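Local coordinates for protein bacterioferritin (Mycobacterium tuberculosis, PDB 3UOI) that stores iron in a hollow 24-subunit, heme-binding shell, probably oxidising Fe(2+) with dioxygen at ferroxidase centres and depositing it as a ferric mineral core, at residues 20-24 with 53-57; 14-18 with 70-76; 6-12 with 109-115. One frame throughout, in Å; residues are numbered along the deposited sequence.

Contact 1. Residues 20-24 with 53-57; sequences ELTAI and EMRHA. With HEM (protoporphyrin IX containing Fe), chain B.
Glu20 OE1 takes a hydrogen bond from Gln16 NE2, one turn back on its own helix, and leans against His56 across the contact, 3.7 Å from its CB. The carboxylates of Glu20 and Glu53 lie nearly coplanar, 21° apart, although their two OE2 atoms are modelled too close to be trusted. His56 NE2 is hydrogen-bonded to Asp128 OD1 on helix 116-146, while ND1 donates to Glu53 OE2 in the ring plane, a bond only as certain as that oxygen's position. Glu20, Glu53 and His56 are predicted iron ligands, consistent with the ferroxidase centre of a ferritin four-helix bundle, and their two helix segments run antiparallel, at 155°. Turned the other way, Met54 reaches the heme, where SD binds the iron at 2.3 Å; Met54 of a second subunit supplies the other sulfur. CG beside the backbone N (chi1 -83°) and an extended chi2 carry SD there, and the bend at chi3 sets CE over the heme ring. Ile24 packs against this ligand: its chain crosses that of Met54 at about a right angle, with CD1 pressed to 3.3 Å from Met54 CG, tighter than ordinary packing. Arg55 NH1 approaches propionate oxygen O2D of the heme at 3.1 Å.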
loop_
_atom_site.group_PDB
_atom_site.type_symbol
_atom_site.label_atom_id
_atom_site.label_comp_id
_atom_site.label_asym_id
_atom_site.label_seq_id
_atom_site.Cartn_x
_atom_site.Cartn_y
_atom_site.Cartn_z
ATOM N N GLU A 20 40.064 -17.997 26.745
ATOM C CA GLU A 20 38.818 -17.366 26.338
ATOM C C GLU A 20 37.822 -17.339 27.489
ATOM O O GLU A 20 37.116 -16.350 27.683
ATOM C CB GLU A 20 38.214 -18.097 25.137
ATOM C CG GLU A 20 39.101 -18.100 23.903
ATOM C CD GLU A 20 39.405 -16.701 23.401
ATOM O OE1 GLU A 20 40.125 -16.575 22.388
ATOM O OE2 GLU A 20 38.924 -15.729 24.019
ATOM N N LEU A 21 37.764 -18.426 28.253
ATOM C CA LEU A 21 36.860 -18.490 29.353
ATOM C C LEU A 21 37.237 -17.439 30.400
ATOM O O LEU A 21 36.400 -16.803 30.945
ATOM C CB LEU A 21 36.846 -19.879 29.914
ATOM C CG LEU A 21 36.353 -20.902 28.934
ATOM C CD1 LEU A 21 36.365 -22.142 29.621
ATOM C CD2 LEU A 21 34.992 -20.589 28.574
ATOM N N THR A 22 38.511 -17.268 30.642
ATOM C CA THR A 22 38.953 -16.281 31.610
ATOM C C THR A 22 38.554 -14.880 31.148
ATOM O O THR A 22 38.065 -14.091 31.896
ATOM C CB THR A 22 40.460 -16.415 31.759
ATOM O OG1 THR A 22 40.801 -17.783 31.632
ATOM C CG2 THR A 22 40.969 -15.913 33.038
ATOM N N ALA A 23 38.759 -14.634 29.869
ATOM C CA ALA A 23 38.421 -13.367 29.235
ATOM C C ALA A 23 36.910 -13.048 29.243
ATOM O O ALA A 23 36.522 -11.918 29.383
ATOM C CB ALA A 23 38.965 -13.282 27.890
ATOM N N ILE A 24 36.091 -14.068 29.061
ATOM C CA ILE A 24 34.685 -13.847 29.075
ATOM C C ILE A 24 34.347 -13.327 30.440
ATOM O O ILE A 24 33.769 -12.275 30.569
ATOM C CB ILE A 24 33.917 -15.150 28.891
ATOM C CG1 ILE A 24 33.962 -15.603 27.441
ATOM C CG2 ILE A 24 32.543 -14.941 29.322
ATOM C CD1 ILE A 24 33.643 -16.960 27.236
ATOM N N GLU A 53 34.473 -12.795 22.916
ATOM C CA GLU A 53 35.294 -13.834 23.523
ATOM C C GLU A 53 34.479 -15.112 23.681
ATOM O O GLU A 53 34.979 -16.213 23.448
ATOM C CB GLU A 53 35.824 -13.375 24.883
ATOM C CG GLU A 53 37.335 -13.217 24.938
ATOM C CD GLU A 53 37.929 -12.833 23.596
ATOM O OE1 GLU A 53 37.661 -11.708 23.126
ATOM O OE2 GLU A 53 38.666 -13.656 23.014
ATOM N N MET A 54 33.218 -14.955 24.073
ATOM C CA MET A 54 32.322 -16.092 24.238
ATOM C C MET A 54 32.179 -16.834 22.916
ATOM O O MET A 54 32.179 -18.065 22.879
ATOM C CB MET A 54 30.953 -15.630 24.736
ATOM C CG MET A 54 30.873 -15.432 26.241
ATOM S SD MET A 54 29.203 -15.051 26.805
ATOM C CE MET A 54 29.514 -13.626 27.844
ATOM N N ARG A 55 32.059 -16.075 21.831
ATOM C CA ARG A 55 31.942 -16.657 20.501
ATOM C C ARG A 55 33.211 -17.425 20.157
ATOM O O ARG A 55 33.158 -18.499 19.558
ATOM C CB ARG A 55 31.686 -15.566 19.459
ATOM C CG ARG A 55 30.214 -15.319 19.169
ATOM C CD ARG A 55 30.029 -14.559 17.865
ATOM N NE ARG A 55 30.453 -13.167 17.979
ATOM C CZ ARG A 55 29.832 -12.255 18.721
ATOM N NH1 ARG A 55 28.756 -12.587 19.419
ATOM N NH2 ARG A 55 30.288 -11.011 18.765
ATOM N N HIS A 56 34.353 -16.866 20.545
ATOM C CA HIS A 56 35.645 -17.510 20.302
ATOM C C HIS A 56 35.697 -18.865 21.056
ATOM O O HIS A 56 36.140 -19.835 20.529
ATOM C CB HIS A 56 36.787 -16.647 20.760
ATOM C CG HIS A 56 37.115 -15.525 19.852
ATOM N ND1 HIS A 56 37.777 -14.411 20.283
ATOM C CD2 HIS A 56 36.893 -15.348 18.539
ATOM C CE1 HIS A 56 37.958 -13.602 19.272
ATOM N NE2 HIS A 56 37.426 -14.141 18.203
ATOM N N ALA A 57 35.190 -18.880 22.282
ATOM C CA ALA A 57 35.148 -20.082 23.095
ATOM C C ALA A 57 34.281 -21.148 22.409
ATOM O O ALA A 57 34.705 -22.266 22.245
ATOM C CB ALA A 57 34.656 -19.779 24.409
HETATM C CHA HEM B . 25.216 -14.752 25.126
HETATM C CHB HEM B . 26.238 -13.800 29.729
HETATM C CHC HEM B . 29.401 -17.447 29.710
HETATM C CHD HEM B . 28.234 -18.587 25.159
HETATM C C1A HEM B . 25.070 -14.266 26.407
HETATM C C2A HEM B . 24.007 -13.454 26.952
HETATM C C3A HEM B . 24.333 -13.192 28.234
HETATM C C4A HEM B . 25.572 -13.816 28.528
HETATM C CMA HEM B . 23.545 -12.393 29.283
HETATM C CAA HEM B . 22.769 -13.020 26.113
HETATM C CBA HEM B . 22.023 -14.299 25.703
HETATM C CGA HEM B . 20.509 -14.275 25.872
HETATM O O1A HEM B . 19.838 -15.366 26.005
HETATM O O2A HEM B . 19.941 -13.149 25.859
HETATM C C1B HEM B . 27.238 -14.674 30.120
HETATM C C2B HEM B . 27.995 -14.613 31.365
HETATM C C3B HEM B . 28.854 -15.626 31.378
HETATM C C4B HEM B . 28.681 -16.346 30.118
HETATM C CMB HEM B . 27.825 -13.597 32.526
HETATM C CAB HEM B . 29.823 -15.885 32.568
HETATM C CBB HEM B . 30.872 -16.688 32.433
HETATM C C1C HEM B . 29.393 -18.110 28.490
HETATM C C2C HEM B . 30.292 -19.188 28.088
HETATM C C3C HEM B . 29.929 -19.510 26.828
HETATM C C4C HEM B . 28.872 -18.613 26.377
HETATM C CMC HEM B . 31.400 -19.829 28.973
HETATM C CAC HEM B . 30.528 -20.598 25.938
HETATM C CBC HEM B . 30.315 -20.431 24.629
HETATM C C1D HEM B . 27.380 -17.605 24.717
HETATM C C2D HEM B . 26.958 -17.459 23.351
HETATM C C3D HEM B . 26.027 -16.262 23.385
HETATM C C4D HEM B . 25.984 -15.834 24.726
HETATM C CMD HEM B . 27.311 -18.372 22.129
HETATM C CAD HEM B . 25.238 -15.638 22.253
HETATM C CBD HEM B . 26.233 -14.787 21.481
HETATM C CGD HEM B . 25.423 -14.038 20.463
HETATM O O1D HEM B . 24.256 -13.643 20.773
HETATM O O2D HEM B . 25.947 -13.856 19.349
HETATM N NA HEM B . 25.994 -14.429 27.397
HETATM N NB HEM B . 27.691 -15.726 29.358
HETATM N NC HEM B . 28.576 -17.820 27.415
HETATM N ND HEM B . 26.862 -16.607 25.524
HETATM FE FE HEM B . 27.303 -16.173 27.339
#

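Contact 2. Residues 14-18 with 70-76; sequences NEQLT and LPNYQRI
Arg75 folds over Thr18, and almost every atom of its side chain takes part. CB starts 3.6 Å from Thr18 OG1; CG then passes close to both that hydroxyl and Thr18 CG2, and CD stays beside the same hydroxyl. With CG anti to the backbone N (chi1 -175°) the chain leads off extended, until a bend at chi3 (78°) turns the guanidinium along the helix. There NE donates a nearly straight bond of 2.8 Å to Thr18 OG1, which lies close to the guanidinium plane. At the tip, NH2 adds weak bonds to the same hydroxyl and to the carbonyl Asn14 O, so the edge of the group grips one turn of helix. Asn72 ND2 sits above one face, displaced toward the rim.

Asn14 works the other end of the segment: OD1 accepts from Asn72 N at 2.8 Å, and ND2 donates to Leu70 O at 3.1 Å, matching two polar groups of an irregular backbone. Asn72 OD1 takes Arg75 N, an Asx motif, consistent with a turn that brings Arg75 back to the helix. Between these polar ends Leu17 CD2 fills in, 3.9 Å from Tyr73 CE2 and 4.1 Å from Pro71 CB.

The 70-76 segment belongs to the long connection from helix 40-66 to helix 85-112. It lies along helix 7-36, with Pro71 resting on Ile64 and Leu65 of helix 40-66 and Tyr73 OH hydrogen-bonded to Thr61 OG1 there, while Tyr73 also packs on Phe28 of a second subunit.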
loop_
_atom_site.group_PDB
_atom_site.type_symbol
_atom_site.label_atom_id
_atom_site.label_comp_id
_atom_site.label_asym_id
_atom_site.label_seq_id
_atom_site.Cartn_x
_atom_site.Cartn_y
_atom_site.Cartn_z
ATOM N N ASN A 14 43.015 -26.233 23.839
ATOM C CA ASN A 14 42.466 -26.213 25.181
ATOM C C ASN A 14 43.032 -25.091 26.029
ATOM O O ASN A 14 42.388 -24.572 26.857
ATOM C CB ASN A 14 42.540 -27.546 25.886
ATOM C CG ASN A 14 41.328 -28.344 25.702
ATOM O OD1 ASN A 14 40.266 -27.936 26.069
ATOM N ND2 ASN A 14 41.476 -29.502 25.152
ATOM N N GLU A 15 44.279 -24.784 25.770
ATOM C CA GLU A 15 44.936 -23.711 26.434
ATOM C C GLU A 15 44.261 -22.403 26.082
ATOM O O GLU A 15 44.060 -21.590 26.900
ATOM C CB GLU A 15 46.383 -23.637 25.986
ATOM C CG GLU A 15 47.347 -24.285 26.882
ATOM C CD GLU A 15 48.748 -24.046 26.441
ATOM O OE1 GLU A 15 49.382 -25.002 26.028
ATOM O OE2 GLU A 15 49.194 -22.897 26.506
ATOM N N GLN A 16 43.981 -22.232 24.800
ATOM C CA GLN A 16 43.361 -21.038 24.272
ATOM C C GLN A 16 41.944 -20.949 24.744
ATOM O O GLN A 16 41.469 -19.895 25.038
ATOM C CB GLN A 16 43.537 -20.894 22.781
ATOM C CG GLN A 16 43.002 -19.639 22.188
ATOM C CD GLN A 16 43.650 -18.368 22.693
ATOM O OE1 GLN A 16 44.773 -18.345 23.128
ATOM N NE2 GLN A 16 42.898 -17.320 22.659
ATOM N N LEU A 17 41.291 -22.088 24.816
ATOM C CA LEU A 17 39.941 -22.141 25.285
ATOM C C LEU A 17 39.892 -21.651 26.721
ATOM O O LEU A 17 39.081 -20.863 27.049
ATOM C CB LEU A 17 39.405 -23.562 25.203
ATOM C CG LEU A 17 38.088 -23.815 25.926
ATOM C CD1 LEU A 17 37.029 -22.816 25.510
ATOM C CD2 LEU A 17 37.584 -25.173 25.721
ATOM N N THR A 18 40.805 -22.114 27.549
ATOM C CA THR A 18 40.863 -21.726 28.940
ATOM C C THR A 18 41.044 -20.170 28.997
ATOM O O THR A 18 40.408 -19.470 29.744
ATOM C CB THR A 18 41.973 -22.501 29.711
ATOM O OG1 THR A 18 41.526 -23.798 30.070
ATOM C CG2 THR A 18 42.440 -21.782 30.941
ATOM N N LEU A 70 38.708 -33.453 24.310
ATOM C CA LEU A 70 37.809 -33.085 25.371
ATOM C C LEU A 70 37.951 -31.607 25.641
ATOM O O LEU A 70 39.005 -31.136 26.015
ATOM C CB LEU A 70 38.137 -33.837 26.610
ATOM C CG LEU A 70 38.441 -35.239 26.242
ATOM C CD1 LEU A 70 38.841 -35.964 27.432
ATOM C CD2 LEU A 70 37.221 -35.762 25.629
ATOM N N PRO A 71 36.902 -30.846 25.430
ATOM C CA PRO A 71 37.059 -29.425 25.681
ATOM C C PRO A 71 37.042 -29.131 27.159
ATOM O O PRO A 71 36.140 -29.512 27.818
ATOM C CB PRO A 71 35.895 -28.800 24.937
ATOM C CG PRO A 71 35.473 -29.749 23.987
ATOM C CD PRO A 71 35.855 -31.107 24.448
ATOM N N ASN A 72 38.042 -28.403 27.624
ATOM C CA ASN A 72 38.189 -28.132 29.024
ATOM C C ASN A 72 37.378 -26.916 29.432
ATOM O O ASN A 72 37.701 -25.807 29.127
ATOM C CB ASN A 72 39.657 -27.945 29.412
ATOM C CG ASN A 72 39.874 -27.943 30.919
ATOM O OD1 ASN A 72 38.997 -27.604 31.670
ATOM N ND2 ASN A 72 41.054 -28.314 31.335
ATOM N N TYR A 73 36.272 -27.216 30.078
ATOM C CA TYR A 73 35.370 -26.216 30.611
ATOM C C TYR A 73 35.600 -25.957 32.129
ATOM O O TYR A 73 35.066 -25.051 32.679
ATOM C CB TYR A 73 33.904 -26.554 30.234
ATOM C CG TYR A 73 33.477 -25.992 28.868
ATOM C CD1 TYR A 73 32.407 -25.147 28.750
ATOM C CD2 TYR A 73 34.168 -26.272 27.702
ATOM C CE1 TYR A 73 32.051 -24.629 27.543
ATOM C CE2 TYR A 73 33.792 -25.736 26.501
ATOM C CZ TYR A 73 32.738 -24.916 26.432
ATOM O OH TYR A 73 32.351 -24.386 25.277
ATOM N N GLN A 74 36.341 -26.860 32.755
ATOM C CA GLN A 74 36.693 -26.830 34.162
ATOM C C GLN A 74 37.739 -25.805 34.568
ATOM O O GLN A 74 37.619 -25.138 35.548
ATOM C CB GLN A 74 37.061 -28.241 34.637
ATOM C CG GLN A 74 37.235 -28.439 36.122
ATOM C CD GLN A 74 35.927 -28.395 36.914
ATOM O OE1 GLN A 74 35.252 -29.395 37.073
ATOM N NE2 GLN A 74 35.570 -27.226 37.379
ATOM N N ARG A 75 38.781 -25.734 33.778
ATOM C CA ARG A 75 39.903 -24.914 34.056
ATOM C C ARG A 75 39.643 -23.450 33.828
ATOM O O ARG A 75 39.099 -23.076 32.841
ATOM C CB ARG A 75 41.039 -25.405 33.199
ATOM C CG ARG A 75 42.349 -24.763 33.394
ATOM C CD ARG A 75 43.384 -25.584 32.761
ATOM N NE ARG A 75 43.392 -25.381 31.354
ATOM C CZ ARG A 75 44.113 -26.079 30.502
ATOM N NH1 ARG A 75 44.887 -27.043 30.931
ATOM N NH2 ARG A 75 44.042 -25.809 29.217
ATOM N N ILE A 76 40.073 -22.640 34.776
ATOM C CA ILE A 76 39.983 -21.209 34.643
ATOM C C ILE A 76 41.243 -20.491 34.969
ATOM O O ILE A 76 41.873 -20.781 35.917
ATOM C CB ILE A 76 38.901 -20.592 35.507
ATOM C CG1 ILE A 76 38.607 -19.191 35.026
ATOM C CG2 ILE A 76 39.336 -20.526 36.916
ATOM C CD1 ILE A 76 37.233 -18.836 35.181
#

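Contact 3. Residues 6-12 with 109-115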
loop_
_atom_site.group_PDB
_atom_site.type_symbol
_atom_site.label_atom_id
_atom_site.label_comp_id
_atom_site.label_asym_id
_atom_site.label_seq_id
_atom_site.Cartn_x
_atom_site.Cartn_y
_atom_site.Cartn_z
ATOM N N ASP A 6 46.009 -33.813 16.238
ATOM C CA ASP A 6 47.357 -33.939 16.773
ATOM C C ASP A 6 47.334 -33.444 18.187
ATOM O O ASP A 6 46.817 -32.411 18.464
ATOM C CB ASP A 6 48.348 -33.147 15.941
ATOM C CG ASP A 6 49.723 -32.927 16.621
ATOM O OD1 ASP A 6 50.748 -33.461 16.176
ATOM O OD2 ASP A 6 49.799 -32.118 17.535
ATOM N N PRO A 7 47.921 -34.199 19.084
ATOM C CA PRO A 7 47.869 -33.928 20.509
ATOM C C PRO A 7 48.475 -32.623 20.962
ATOM O O PRO A 7 47.955 -32.128 21.894
ATOM C CB PRO A 7 48.601 -35.115 21.098
ATOM C CG PRO A 7 48.405 -36.141 20.172
ATOM C CD PRO A 7 48.510 -35.502 18.832
ATOM N N ASP A 8 49.553 -32.129 20.369
ATOM C CA ASP A 8 50.107 -30.818 20.683
ATOM C C ASP A 8 49.096 -29.730 20.283
ATOM O O ASP A 8 48.978 -28.759 20.943
ATOM C CB ASP A 8 51.435 -30.516 19.978
ATOM C CG ASP A 8 52.487 -31.556 20.182
ATOM O OD1 ASP A 8 52.374 -32.358 21.059
ATOM O OD2 ASP A 8 53.458 -31.538 19.445
ATOM N N VAL A 9 48.407 -29.938 19.161
ATOM C CA VAL A 9 47.416 -28.996 18.730
ATOM C C VAL A 9 46.270 -28.915 19.711
ATOM O O VAL A 9 45.798 -27.870 19.985
ATOM C CB VAL A 9 46.851 -29.236 17.331
ATOM C CG1 VAL A 9 45.812 -28.193 17.018
ATOM C CG2 VAL A 9 47.905 -29.206 16.303
ATOM N N LEU A 10 45.819 -30.055 20.189
ATOM C CA LEU A 10 44.739 -30.101 21.132
ATOM C C LEU A 10 45.087 -29.426 22.450
ATOM O O LEU A 10 44.332 -28.677 22.951
ATOM C CB LEU A 10 44.255 -31.521 21.321
ATOM C CG LEU A 10 43.349 -32.093 20.228
ATOM C CD1 LEU A 10 43.042 -33.531 20.474
ATOM C CD2 LEU A 10 42.055 -31.290 20.054
ATOM N N ARG A 11 46.264 -29.628 22.963
ATOM C CA ARG A 11 46.638 -28.917 24.155
ATOM C C ARG A 11 46.581 -27.423 23.880
ATOM O O ARG A 11 46.219 -26.659 24.713
ATOM C CB ARG A 11 48.064 -29.267 24.569
ATOM C CG ARG A 11 48.352 -29.088 26.016
ATOM C CD ARG A 11 49.447 -29.991 26.503
ATOM N NE ARG A 11 50.605 -29.801 25.681
ATOM C CZ ARG A 11 51.021 -30.627 24.742
ATOM N NH1 ARG A 11 50.404 -31.774 24.499
ATOM N NH2 ARG A 11 52.076 -30.288 24.039
ATOM N N LEU A 12 47.011 -27.043 22.705
ATOM C CA LEU A 12 47.105 -25.648 22.353
ATOM C C LEU A 12 45.716 -25.025 22.341
ATOM O O LEU A 12 45.514 -23.954 22.821
ATOM C CB LEU A 12 47.806 -25.507 21.019
ATOM C CG LEU A 12 47.649 -24.194 20.302
ATOM C CD1 LEU A 12 48.430 -23.197 20.967
ATOM C CD2 LEU A 12 48.082 -24.355 18.958
ATOM N N MET A 109 53.224 -23.861 14.885
ATOM C CA MET A 109 53.229 -25.270 15.212
ATOM C C MET A 109 52.094 -26.015 14.513
ATOM O O MET A 109 52.311 -27.024 13.934
ATOM C CB MET A 109 53.173 -25.506 16.685
ATOM C CG MET A 109 53.117 -26.944 17.032
ATOM S SD MET A 109 51.505 -27.664 17.125
ATOM C CE MET A 109 50.899 -26.838 18.518
ATOM N N CYS A 110 50.901 -25.442 14.515
ATOM C CA CYS A 110 49.774 -26.054 13.875
ATOM C C CYS A 110 50.034 -26.318 12.422
ATOM O O CYS A 110 49.692 -27.349 11.968
ATOM C CB CYS A 110 48.543 -25.183 13.986
ATOM S SG CYS A 110 47.841 -25.185 15.536
ATOM N N ARG A 111 50.636 -25.369 11.723
ATOM C CA ARG A 111 50.966 -25.544 10.314
ATOM C C ARG A 111 52.063 -26.610 10.069
ATOM O O ARG A 111 52.029 -27.357 9.155
ATOM C CB ARG A 111 51.206 -24.227 9.617
ATOM C CG ARG A 111 49.988 -23.393 9.536
ATOM C CD ARG A 111 50.211 -22.080 8.853
ATOM N NE ARG A 111 48.960 -21.421 8.568
ATOM C CZ ARG A 111 48.243 -21.622 7.482
ATOM N NH1 ARG A 111 48.663 -22.423 6.550
ATOM N NH2 ARG A 111 47.117 -21.009 7.325
ATOM N N GLU A 112 53.027 -26.657 10.954
ATOM C CA GLU A 112 54.042 -27.710 10.903
ATOM C C GLU A 112 53.379 -29.097 11.091
ATOM O O GLU A 112 53.867 -30.077 10.613
ATOM C CB GLU A 112 55.166 -27.451 11.902
ATOM C CG GLU A 112 55.901 -26.139 11.626
ATOM C CD GLU A 112 56.973 -25.744 12.649
ATOM O OE1 GLU A 112 56.916 -26.111 13.839
ATOM O OE2 GLU A 112 57.851 -24.995 12.247
ATOM N N LYS A 113 52.279 -29.137 11.817
ATOM C CA LYS A 113 51.556 -30.385 12.047
ATOM C C LYS A 113 50.554 -30.723 10.993
ATOM O O LYS A 113 49.810 -31.601 11.191
ATOM C CB LYS A 113 50.816 -30.363 13.350
ATOM C CG LYS A 113 51.565 -29.801 14.433
ATOM C CD LYS A 113 52.831 -30.492 14.573
ATOM C CE LYS A 113 53.444 -30.212 15.899
ATOM N NZ LYS A 113 54.131 -31.348 16.395
ATOM N N GLN A 114 50.521 -29.963 9.911
ATOM C CA GLN A 114 49.575 -30.091 8.819
ATOM C C GLN A 114 48.065 -29.965 9.184
ATOM O O GLN A 114 47.261 -30.632 8.684
ATOM C CB GLN A 114 49.884 -31.337 8.017
ATOM C CG GLN A 114 51.246 -31.289 7.505
ATOM C CD GLN A 114 51.624 -32.398 6.541
ATOM O OE1 GLN A 114 50.889 -33.315 6.274
ATOM N NE2 GLN A 114 52.853 -32.302 6.058
ATOM N N ASP A 115 47.748 -29.024 10.055
ATOM C CA ASP A 115 46.379 -28.793 10.484
ATOM C C ASP A 115 46.011 -27.357 10.158
ATOM O O ASP A 115 46.157 -26.488 10.962
ATOM C CB ASP A 115 46.237 -29.008 11.976
ATOM C CG ASP A 115 44.851 -28.845 12.412
ATOM O OD1 ASP A 115 44.161 -28.265 11.643
ATOM O OD2 ASP A 115 44.454 -29.290 13.456
HETATM O O HOH W 1 45.442 -31.791 14.062
#
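Met109 and Lys113 both reach helix 7-12 by bending. In Met109, CG stands anti to the backbone N (chi1 177°), and turns at chi2 (-89°) and chi3 fold the thioether back toward Asp8 and Leu12. CE thereby meets Leu12 CD2 tip to tip at 3.8 Å and also lies beside Asp8 O, while SD rests against Val9 CG2. The thiol of Cys110 fills the next place along: SG is 3.5 Å from Leu12 CD2 and 3.9 Å from Val9 CG1.

Here the first helix of the ferritin bundle begins beside the end of helix 85-112, and one carries a start signal, the other a stop signal. Asp6 is the N-cap, its OD2 accepting from Val9 N at 3.1 Å and, weakly, from Asp8 N. On the other segment, Gln114, with positive phi, is the C-prime residue of a Schellman motif that terminates helix 85-112 through Asp115 N to Cys110 O and Gln114 N to Arg111 O.

Lys113, just beyond that helix, lays its aliphatic part beside Asp6 and forms a hydrogen-bonded salt bridge from NZ to Asp8 OD2 at 3.1 Å, on the anti side and 28° out of the carboxylate plane. A long salt bridge joins NZ to Asp6 OD1, and Arg11 NH2 extends the network by another long one to Asp8 OD1. On the other flank a water accepts from Asp6 N at 3.0 Å and donates to Asp115 OD2 at 2.8 Å. Asp115, the N-cap of helix 116-146, also hydrogen-bonds Ser118 OG through OD2.

All three contacts use helix 7-36, and their chemistry changes along it. Contact 1 is buried, its centre about 6 Å from that of the chain, where carboxylates and a histidine face the bundle core and a methionine faces the heme. Contact 2, about 10 Å away between centres, is a surface contact with an amide gripping irregular backbone and a guanidinium reaching back to a helix hydroxyl and carbonyl. The two touch: Ala57 CB packs on Leu17 CD1 at 4.0 Å. Contact 3 lies farther out, its centre about 22 Å from that of the chain, and joins sulfur-rich packing to salt bridges and helix capping. It adjoins contact 2 in sequence but does not touch contact 1.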